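Local coordinates for protein transcriptional regulator, GntR family (Thermotoga maritima, PDB 3SXM) that probably regulates transcription as a DNA-binding, metal-binding factor of the GntR family, this chain being its C-terminal, all-helical FCD domain crystallised without metal, at residues E105-E108 with R109-G113. The protein carries 3 engineered substitutions. Numbering follows the deposited sequence.
Sequences ELIE and RIISG
Glu108 O accepts the backbone N of Ser112 at 2.9 Å where helix 96-111 ends, and Ser112 OG lies 3.0 Å from the same Glu108 O, though its proton may instead go elsewhere. Serine suits this last turn because OG, set between its own N and carbonyl carbon (chi1 71°), folds back onto the carbonyl four residues earlier. One residue earlier, Ile111 N meets Ile107 O at 2.9 Å in an almost straight bond (N-H...O 178°), and Ile110 and Arg109 bond back to Leu106 and Glu105 in the same i to i+4 pattern. Gly113 then leaves the helix with positive phi (89°), its N bonded to Ile110 O, one of two bonds back into the last turn that mark a Schellman motif; glycine, having no CB to crowd Ser112 O, adopts these angles easily.

Ile107 CG2 lies 3.9 Å from Ile111 CD1, and Leu106 CD1 touches Ile110 CD1 at 4.1 Å, aliphatic pairs one turn apart that suit a face turned to the FCD domain's helical core. Toward helix 115-135 Arg109 runs extended, its NH1 bonded to Gly117 O.

Leu106 and Ile110 pack on Ala118 of that helix and Phe66 of helix 51-68; Leu106 is about 5 Å, side chain to side chain, from His63 and His103, zinc ligands in another structure of this protein but metal-free here. Ile107 and Ile111 rest against helix 34-44.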
loop_
_atom_site.group_PDB
_atom_site.type_symbol
_atom_site.label_atom_id
_atom_site.label_comp_id
_atom_site.label_asym_id
_atom_site.label_seq_id
_atom_site.Cartn_x
_atom_site.Cartn_y
_atom_site.Cartn_z
ATOM N N GLU A 105 -19.189 -11.850 6.864
ATOM C CA GLU A 105 -18.680 -12.886 6.004
ATOM C C GLU A 105 -17.173 -12.804 5.808
ATOM O O GLU A 105 -16.502 -13.859 5.799
ATOM C CB GLU A 105 -19.481 -12.899 4.694
ATOM C CG GLU A 105 -20.923 -13.367 4.995
ATOM C CD GLU A 105 -21.860 -13.331 3.829
ATOM O OE1 GLU A 105 -21.642 -12.592 2.847
ATOM O OE2 GLU A 105 -22.866 -14.069 3.953
ATOM N N LEU A 106 -16.666 -11.593 5.723
ATOM C CA LEU A 106 -15.199 -11.411 5.665
ATOM C C LEU A 106 -14.564 -12.028 6.910
ATOM O O LEU A 106 -13.559 -12.757 6.840
ATOM C CB LEU A 106 -14.889 -9.927 5.568
ATOM C CG LEU A 106 -13.428 -9.484 5.727
ATOM C CD1 LEU A 106 -12.540 -10.147 4.721
ATOM C CD2 LEU A 106 -13.346 -8.006 5.589
ATOM N N ILE A 107 -15.083 -11.674 8.067
ATOM C CA ILE A 107 -14.520 -12.202 9.298
ATOM C C ILE A 107 -14.577 -13.729 9.297
ATOM O O ILE A 107 -13.611 -14.396 9.687
ATOM C CB ILE A 107 -15.203 -11.625 10.486
ATOM C CG1 ILE A 107 -14.915 -10.135 10.583
ATOM C CG2 ILE A 107 -14.732 -12.327 11.749
ATOM C CD1 ILE A 107 -15.764 -9.417 11.586
ATOM N N GLU A 108 -15.675 -14.327 8.841
ATOM C CA GLU A 108 -15.772 -15.789 8.910
ATOM C C GLU A 108 -14.771 -16.421 7.961
ATOM O O GLU A 108 -14.191 -17.451 8.278
ATOM C CB GLU A 108 -17.185 -16.252 8.635
ATOM C CG GLU A 108 -17.378 -17.758 8.536
ATOM C CD GLU A 108 -17.008 -18.522 9.754
ATOM O OE1 GLU A 108 -17.186 -17.962 10.862
ATOM O OE2 GLU A 108 -16.539 -19.684 9.582
ATOM N N ARG A 109 -14.514 -15.785 6.813
ATOM C CA ARG A 109 -13.482 -16.302 5.880
ATOM C C ARG A 109 -12.135 -16.285 6.559
ATOM O O ARG A 109 -11.327 -17.204 6.416
ATOM C CB ARG A 109 -13.450 -15.511 4.572
ATOM C CG ARG A 109 -14.711 -15.738 3.703
ATOM C CD ARG A 109 -14.621 -15.047 2.358
ATOM N NE ARG A 109 -15.905 -15.105 1.625
ATOM C CZ ARG A 109 -16.081 -14.736 0.373
ATOM N NH1 ARG A 109 -15.072 -14.265 -0.337
ATOM N NH2 ARG A 109 -17.279 -14.789 -0.162
ATOM N N ILE A 110 -11.839 -15.204 7.246
ATOM C CA ILE A 110 -10.579 -15.083 7.975
ATOM C C ILE A 110 -10.462 -16.181 9.047
ATOM O O ILE A 110 -9.429 -16.924 9.104
ATOM C CB ILE A 110 -10.390 -13.670 8.614
ATOM C CG1 ILE A 110 -10.326 -12.581 7.536
ATOM C CG2 ILE A 110 -9.146 -13.665 9.493
ATOM C CD1 ILE A 110 -10.417 -11.169 8.128
ATOM N N ILE A 111 -11.431 -16.278 9.911
ATOM C CA ILE A 111 -11.434 -17.280 10.963
ATOM C C ILE A 111 -11.323 -18.691 10.459
ATOM O O ILE A 111 -10.717 -19.502 11.071
ATOM C CB ILE A 111 -12.750 -17.255 11.699
ATOM C CG1 ILE A 111 -12.872 -16.003 12.501
ATOM C CG2 ILE A 111 -12.886 -18.435 12.575
ATOM C CD1 ILE A 111 -14.202 -15.954 13.189
ATOM N N SER A 112 -11.948 -18.985 9.359
ATOM C CA SER A 112 -11.939 -20.338 8.836
ATOM C C SER A 112 -10.668 -20.672 8.014
ATOM O O SER A 112 -10.494 -21.797 7.532
ATOM C CB SER A 112 -13.205 -20.592 8.033
ATOM O OG SER A 112 -13.153 -19.870 6.851
ATOM N N GLY A 113 -9.772 -19.706 7.861
ATOM C CA GLY A 113 -8.500 -19.944 7.191
ATOM C C GLY A 113 -8.492 -19.740 5.689
ATOM O O GLY A 113 -7.529 -20.109 4.993
#